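Local coordinates for Orf c02003 protein (Sulfolobus solfataricus P2, PDB 2Q00), which is of unknown function but belongs to the archaeal PaREP1/PaREP8 family and folds as a bundle of helices, with no strands, at residues 36-39 and 40-44; 58-62 and 63-67. All blocks are in the same frame, centred on the assembly; numbering follows the deposited sequence.

Interaction 1 of 2, residues 36-39 and 40-44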
ATOM      1  N   GLU A  36      -3.897  -3.163   0.754  1.00 44.15           N
ATOM      2  CA  GLU A  36      -5.216  -3.003   1.354  1.00 42.95           C
ATOM      3  C   GLU A  36      -5.812  -1.637   1.053  1.00 42.00           C
ATOM      4  O   GLU A  36      -7.026  -1.504   0.877  1.00 44.55           O
ATOM      5  CB  GLU A  36      -5.144  -3.203   2.867  1.00 44.85           C
ATOM      6  CG  GLU A  36      -4.669  -4.585   3.274  1.00 45.93           C
ATOM      7  CD  GLU A  36      -5.599  -5.672   2.785  1.00 49.11           C
ATOM      8  OE1 GLU A  36      -6.804  -5.597   3.103  1.00 43.90           O
ATOM      9  OE2 GLU A  36      -5.124  -6.596   2.086  1.00 53.48           O
ATOM     10  N   ALA A  37      -4.962  -0.621   1.001  1.00 43.91           N
ATOM     11  CA  ALA A  37      -5.430   0.729   0.716  1.00 43.92           C
ATOM     12  C   ALA A  37      -6.037   0.770  -0.677  1.00 44.14           C
ATOM     13  O   ALA A  37      -7.072   1.401  -0.899  1.00 44.30           O
ATOM     14  CB  ALA A  37      -4.280   1.712   0.814  1.00 46.86           C
ATOM     15  N   ILE A  38      -5.383   0.090  -1.615  1.00 46.12           N
ATOM     16  CA  ILE A  38      -5.859   0.032  -2.994  1.00 47.74           C
ATOM     17  C   ILE A  38      -7.197  -0.719  -3.083  1.00 49.54           C
ATOM     18  O   ILE A  38      -8.143  -0.244  -3.726  1.00 46.62           O
ATOM     19  CB  ILE A  38      -4.842  -0.684  -3.906  1.00 49.89           C
ATOM     20  CG1 ILE A  38      -3.516   0.096  -3.945  1.00 51.19           C
ATOM     21  CG2 ILE A  38      -5.437  -0.841  -5.292  1.00 44.01           C
ATOM     22  CD1 ILE A  38      -3.614   1.493  -4.583  1.00 45.18           C
ATOM     23  N   LYS A  39      -7.267  -1.891  -2.451  1.00 47.18           N
ATOM     24  CA  LYS A  39      -8.502  -2.663  -2.463  1.00 48.27           C
ATOM     25  C   LYS A  39      -9.637  -1.795  -1.920  1.00 49.24           C
ATOM     26  O   LYS A  39     -10.698  -1.681  -2.533  1.00 50.80           O
ATOM     27  CB  LYS A  39      -8.366  -3.927  -1.614  1.00 47.73           C
ATOM     28  CG  LYS A  39      -7.382  -4.943  -2.157  1.00 44.51           C
ATOM     29  CD  LYS A  39      -7.304  -6.181  -1.286  1.00 45.98           C
ATOM     30  CE  LYS A  39      -6.238  -7.139  -1.788  1.00 51.44           C
ATOM     31  NZ  LYS A  39      -6.100  -8.298  -0.865  1.00 62.84           N
ATOM     32  N   LEU A  40      -9.401  -1.162  -0.782  1.00 51.17           N
ATOM     33  CA  LEU A  40     -10.414  -0.309  -0.171  1.00 55.45           C
ATOM     34  C   LEU A  40     -10.874   0.773  -1.130  1.00 55.92           C
ATOM     35  O   LEU A  40     -12.065   1.059  -1.242  1.00 61.11           O
ATOM     36  CB  LEU A  40      -9.865   0.336   1.106  1.00 54.00           C
ATOM     37  CG  LEU A  40     -10.874   1.051   1.999  1.00 59.61           C
ATOM     38  CD1 LEU A  40     -11.955   0.062   2.425  1.00 62.32           C
ATOM     39  CD2 LEU A  40     -10.156   1.637   3.221  1.00 57.45           C
ATOM     40  N   LEU A  41      -9.917   1.373  -1.825  1.00 58.92           N
ATOM     41  CA  LEU A  41     -10.210   2.436  -2.777  1.00 57.07           C
ATOM     42  C   LEU A  41     -10.938   1.917  -4.004  1.00 57.23           C
ATOM     43  O   LEU A  41     -11.772   2.620  -4.574  1.00 56.00           O
ATOM     44  CB  LEU A  41      -8.912   3.129  -3.195  1.00 57.57           C
ATOM     45  CG  LEU A  41      -8.295   4.032  -2.127  1.00 56.49           C
ATOM     46  CD1 LEU A  41      -6.865   4.405  -2.506  1.00 56.60           C
ATOM     47  CD2 LEU A  41      -9.168   5.272  -1.967  1.00 58.44           C
ATOM     48  N   VAL A  42     -10.604   0.699  -4.421  1.00 57.77           N
ATOM     49  CA  VAL A  42     -11.260   0.087  -5.571  1.00 59.07           C
ATOM     50  C   VAL A  42     -12.727  -0.129  -5.195  1.00 63.52           C
ATOM     51  O   VAL A  42     -13.639   0.201  -5.960  1.00 60.26           O
ATOM     52  CB  VAL A  42     -10.634  -1.286  -5.917  1.00 59.49           C
ATOM     53  CG1 VAL A  42     -11.487  -2.006  -6.951  1.00 52.29           C
ATOM     54  CG2 VAL A  42      -9.225  -1.096  -6.440  1.00 53.39           C
ATOM     55  N   ILE A  43     -12.929  -0.686  -4.003  1.00 66.66           N
ATOM     56  CA  ILE A  43     -14.257  -0.960  -3.477  1.00 71.20           C
ATOM     57  C   ILE A  43     -15.094   0.307  -3.365  1.00 73.92           C
ATOM     58  O   ILE A  43     -16.237   0.341  -3.812  1.00 75.79           O
ATOM     59  CB  ILE A  43     -14.170  -1.614  -2.083  1.00 72.71           C
ATOM     60  CG1 ILE A  43     -13.453  -2.964  -2.186  1.00 74.36           C
ATOM     61  CG2 ILE A  43     -15.563  -1.768  -1.482  1.00 71.68           C
ATOM     62  CD1 ILE A  43     -14.104  -3.951  -3.145  1.00 77.01           C
ATOM     63  N   GLU A  44     -14.528   1.348  -2.765  1.00 75.68           N
ATOM     64  CA  GLU A  44     -15.254   2.602  -2.608  1.00 78.38           C
ATOM     65  C   GLU A  44     -15.559   3.287  -3.942  1.00 80.12           C
ATOM     66  O   GLU A  44     -16.706   3.646  -4.209  1.00 82.91           O
ATOM     67  CB  GLU A  44     -14.481   3.557  -1.697  1.00 76.20           C
ATOM     68  CG  GLU A  44     -14.363   3.070  -0.259  1.00 79.24           C
ATOM     69  CD  GLU A  44     -15.718   2.768   0.367  1.00 80.69           C
ATOM     70  OE1 GLU A  44     -16.578   3.684   0.397  1.00 71.40           O
ATOM     71  OE2 GLU A  44     -15.913   1.616   0.828  1.00 79.09           O
TER

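Interaction 2 of 2, residues 58-62 and 63-67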
ATOM      1  N   GLY A  58      -8.014 -14.509  -1.585  1.00 91.52           N
ATOM      2  CA  GLY A  58      -7.029 -13.904  -0.705  1.00 92.35           C
ATOM      3  C   GLY A  58      -6.440 -12.612  -1.247  1.00 91.34           C
ATOM      4  O   GLY A  58      -7.151 -11.617  -1.408  1.00 92.09           O
ATOM      5  N   ARG A  59      -5.137 -12.620  -1.525  1.00 89.79           N
ATOM      6  CA  ARG A  59      -4.447 -11.442  -2.057  1.00 88.35           C
ATOM      7  C   ARG A  59      -4.577 -11.382  -3.586  1.00 87.42           C
ATOM      8  O   ARG A  59      -4.842 -12.405  -4.234  1.00 89.17           O
ATOM      9  CB  ARG A  59      -2.966 -11.475  -1.645  1.00 88.76           C
ATOM     10  CG  ARG A  59      -2.751 -11.533  -0.134  1.00 87.85           C
ATOM     11  CD  ARG A  59      -1.276 -11.643   0.238  1.00 86.12           C
ATOM     12  NE  ARG A  59      -0.509 -10.452  -0.126  1.00 82.04           N
ATOM     13  CZ  ARG A  59       0.765 -10.251   0.208  1.00 80.22           C
ATOM     14  NH1 ARG A  59       1.421 -11.162   0.917  1.00 76.78           N
ATOM     15  NH2 ARG A  59       1.388  -9.141  -0.165  1.00 75.52           N
ATOM     16  N   TRP A  60      -4.394 -10.188  -4.159  1.00 83.07           N
ATOM     17  CA  TRP A  60      -4.511  -9.990  -5.610  1.00 79.37           C
ATOM     18  C   TRP A  60      -3.196 -10.079  -6.386  1.00 79.15           C
ATOM     19  O   TRP A  60      -2.105 -10.100  -5.806  1.00 80.44           O
ATOM     20  CB  TRP A  60      -5.113  -8.624  -5.920  1.00 75.51           C
ATOM     21  CG  TRP A  60      -6.427  -8.335  -5.301  1.00 72.39           C
ATOM     22  CD1 TRP A  60      -7.124  -9.119  -4.425  1.00 70.89           C
ATOM     23  CD2 TRP A  60      -7.204  -7.143  -5.481  1.00 65.93           C
ATOM     24  NE1 TRP A  60      -8.285  -8.486  -4.049  1.00 68.96           N
ATOM     25  CE2 TRP A  60      -8.359  -7.271  -4.683  1.00 65.33           C
ATOM     26  CE3 TRP A  60      -7.038  -5.977  -6.239  1.00 67.69           C
ATOM     27  CZ2 TRP A  60      -9.344  -6.271  -4.619  1.00 70.22           C
ATOM     28  CZ3 TRP A  60      -8.015  -4.984  -6.177  1.00 66.93           C
ATOM     29  CH2 TRP A  60      -9.148  -5.138  -5.375  1.00 67.79           C
ATOM     30  N   LYS A  61      -3.324 -10.119  -7.713  1.00 77.61           N
ATOM     31  CA  LYS A  61      -2.176 -10.166  -8.614  1.00 75.71           C
ATOM     32  C   LYS A  61      -1.614  -8.754  -8.680  1.00 71.92           C
ATOM     33  O   LYS A  61      -2.356  -7.786  -8.838  1.00 71.80           O
ATOM     34  CB  LYS A  61      -2.599 -10.596 -10.026  1.00 75.94           C
ATOM     35  CG  LYS A  61      -3.141 -12.010 -10.144  1.00 78.96           C
ATOM     36  CD  LYS A  61      -3.559 -12.329 -11.584  1.00 79.24           C
ATOM     37  CE  LYS A  61      -2.376 -12.273 -12.551  1.00 86.12           C
ATOM     38  NZ  LYS A  61      -2.795 -12.559 -13.959  1.00 86.96           N
ATOM     39  N   SER A  62      -0.301  -8.642  -8.561  1.00 70.04           N
ATOM     40  CA  SER A  62       0.361  -7.346  -8.606  1.00 67.35           C
ATOM     41  C   SER A  62      -0.119  -6.463  -9.772  1.00 67.21           C
ATOM     42  O   SER A  62      -0.237  -5.240  -9.626  1.00 65.45           O
ATOM     43  CB  SER A  62       1.872  -7.565  -8.696  1.00 68.69           C
ATOM     44  OG  SER A  62       2.300  -8.514  -7.727  1.00 63.56           O
ATOM     45  N   GLU A  63      -0.403  -7.085 -10.917  1.00 66.99           N
ATOM     46  CA  GLU A  63      -0.862  -6.347 -12.095  1.00 65.59           C
ATOM     47  C   GLU A  63      -2.216  -5.683 -11.871  1.00 64.43           C
ATOM     48  O   GLU A  63      -2.493  -4.616 -12.428  1.00 61.34           O
ATOM     49  CB  GLU A  63      -0.927  -7.267 -13.320  1.00 67.81           C
ATOM     50  CG  GLU A  63       0.433  -7.792 -13.787  1.00 67.45           C
ATOM     51  CD  GLU A  63       0.869  -9.044 -13.053  1.00 70.07           C
ATOM     52  OE1 GLU A  63       0.241  -9.399 -12.029  1.00 65.80           O
ATOM     53  OE2 GLU A  63       1.851  -9.670 -13.503  1.00 71.86           O
ATOM     54  N   ASN A  64      -3.060  -6.320 -11.065  1.00 63.06           N
ATOM     55  CA  ASN A  64      -4.368  -5.754 -10.747  1.00 63.29           C
ATOM     56  C   ASN A  64      -4.160  -4.480  -9.943  1.00 59.84           C
ATOM     57  O   ASN A  64      -4.797  -3.456 -10.214  1.00 60.58           O
ATOM     58  CB  ASN A  64      -5.201  -6.728  -9.919  1.00 66.16           C
ATOM     59  CG  ASN A  64      -5.884  -7.770 -10.762  1.00 75.88           C
ATOM     60  OD1 ASN A  64      -6.725  -7.449 -11.602  1.00 84.87           O
ATOM     61  ND2 ASN A  64      -5.532  -9.035 -10.540  1.00 79.49           N
ATOM     62  N   LEU A  65      -3.266  -4.550  -8.953  1.00 59.70           N
ATOM     63  CA  LEU A  65      -2.962  -3.395  -8.107  1.00 56.99           C
ATOM     64  C   LEU A  65      -2.419  -2.273  -8.973  1.00 54.06           C
ATOM     65  O   LEU A  65      -2.845  -1.125  -8.857  1.00 51.49           O
ATOM     66  CB  LEU A  65      -1.924  -3.747  -7.035  1.00 56.46           C
ATOM     67  CG  LEU A  65      -2.299  -4.680  -5.877  1.00 58.40           C
ATOM     68  CD1 LEU A  65      -3.655  -4.270  -5.304  1.00 58.14           C
ATOM     69  CD2 LEU A  65      -2.331  -6.116  -6.365  1.00 58.40           C
ATOM     70  N   PHE A  66      -1.461  -2.604  -9.831  1.00 54.79           N
ATOM     71  CA  PHE A  66      -0.909  -1.599 -10.734  1.00 56.49           C
ATOM     72  C   PHE A  66      -2.056  -1.017 -11.574  1.00 54.26           C
ATOM     73  O   PHE A  66      -2.198   0.201 -11.663  1.00 55.90           O
ATOM     74  CB  PHE A  66       0.168  -2.228 -11.627  1.00 55.39           C
ATOM     75  CG  PHE A  66       1.541  -2.246 -10.999  1.00 53.71           C
ATOM     76  CD1 PHE A  66       2.275  -1.064 -10.876  1.00 54.47           C
ATOM     77  CD2 PHE A  66       2.094  -3.436 -10.523  1.00 54.19           C
ATOM     78  CE1 PHE A  66       3.538  -1.062 -10.291  1.00 49.16           C
ATOM     79  CE2 PHE A  66       3.357  -3.452  -9.933  1.00 54.15           C
ATOM     80  CZ  PHE A  66       4.084  -2.260  -9.815  1.00 50.81           C
ATOM     81  N   LYS A  67      -2.880  -1.879 -12.170  1.00 58.30           N
ATOM     82  CA  LYS A  67      -4.012  -1.401 -12.967  1.00 59.53           C
ATOM     83  C   LYS A  67      -4.854  -0.484 -12.107  1.00 60.27           C
ATOM     84  O   LYS A  67      -5.200   0.634 -12.500  1.00 63.38           O
ATOM     85  CB  LYS A  67      -4.926  -2.543 -13.419  1.00 61.19           C
ATOM     86  CG  LYS A  67      -4.413  -3.423 -14.540  1.00 59.92           C
ATOM     87  CD  LYS A  67      -5.570  -4.216 -15.145  1.00 62.54           C
ATOM     88  CE  LYS A  67      -5.109  -5.509 -15.825  1.00 64.52           C
ATOM     89  NZ  LYS A  67      -4.708  -6.580 -14.847  1.00 69.56           N
TER

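Interaction 1 of 2, residues 36-39 and 40-44
The backbone O of Ile38 accepts the N-H of Val42 at 2.7 Å, the shortest of four successive i to i+4 bonds that identify this piece as regular alpha-helix, inside helix 23-45. The others run from Leu40 N to Glu36 O (2.9 Å), from Leu41 N to Ala37 O (3.0 Å) and from Ile43 N to Lys39 O (2.9 Å). Side chains one turn apart are thereby brought onto common faces. On one of these, Ile38 CG2 and Val42 CG2 meet at 4.0 Å, branch against branch, and the two side chains pass each other at a slant. Val42 CG2 also presses on Ile38 O at 3.0 Å, a tight apolar approach to the same oxygen that its own N-H bonds. The first torsion of Val42 (chi1 170°) explains this, since it sets CG1 anti to the backbone N and leaves CG2 beside that N. This buried face packs on Ala68 of helix 62-71, and Val42 also reaches Ile50 and Thr51 of helix 48-52. Leu40 and Leu41 instead serve helix 101-122, touching Leu122 and Ser121 respectively. Leu40 carries its CG anti to the backbone N (chi1 -169°), so that its methyl groups leave the preceding turn. A polar edge completes the segment: Lys39, extended beyond CG, reaches outward from the helix and leans back far enough for NZ to form a salt bridge with Glu36 OE2 at 3.5 Å and another with Glu35 OE2. The second oxygen of that Glu36 carboxylate, OE1, is hydrogen-bonded to Ser6 OG, so the group is held at both oxygens and its rotation is probably restricted. On the exposed side, Ile43 turns its longer branch back over the previous turn, bringing CG1 within 3.1 Å of Lys39 O.

Interaction 2 of 2, residues 58-62 and 63-67
Lys61 O receives the backbone N-H of Asn64 at 2.8 Å, from 47° above the carbonyl plane, and a weak second bond from Leu65 N at 3.4 Å. These bonds mark the start of helix 62-71, with Lys61 as the N-cap residue. One residue on, the first strong i to i+4 bond follows: Phe66 N donates to Ser62 O at 2.9 Å, almost straight. Apolar carbons crowd the same carbonyl oxygens: Leu65 CD2 comes to 3.0 Å from Lys61 O, and the Phe66 ring reaches Ser62 O obliquely through CD2. Trp60, just before the cap, sets its CB toward the helix, while the indole runs on past Leu65 toward helix 23-45. Its CB rests on Leu65 CD2 at 3.8 Å, and its ring atom CE3 meets Leu65 CD1 at 3.9 Å, so both methyls of the leucine are engaged. Asn64 CB lies near the same CE3. On the outer side, Glu63 bends at its second torsion (chi2 86°), which returns its carboxylate over the cap and leaves OE1 3.7 Å from Lys61 CB. Lys61 NZ and Glu63 OE1 are not in contact, though their opposite charges may attract weakly on the solvent-exposed side. The helix start is wedged among three others: Trp60 and Asn64 lean on Ile50 of helix 48-52, Leu65 packs on Glu35 of helix 23-45, and Phe66 makes edge-to-face contacts with Trp83 and Trp87 of helix 79-95.

Interaction 1 comes first along the chain, in the last turns of helix 23-45; interaction 2 follows after helix 48-52 and starts helix 62-71. Their centres lie about 11 Å apart, each about 10 to 11 Å from the centre of the chain, and they touch directly. Ile38 CG2 meets Leu65 CD1 at 3.9 Å, an apolar link between helices 23-45 and 62-71. Nearby, the Lys39 side chain lies against Trp60 in a cation-pi contact, with Lys39 CE 3.3 Å from Trp60 NE1. The C-terminal part of helix 23-45 and the start of helix 62-71 are thus joined by apolar and cation-pi contacts, which tie the segment leading into helix 62-71 to the helical bundle.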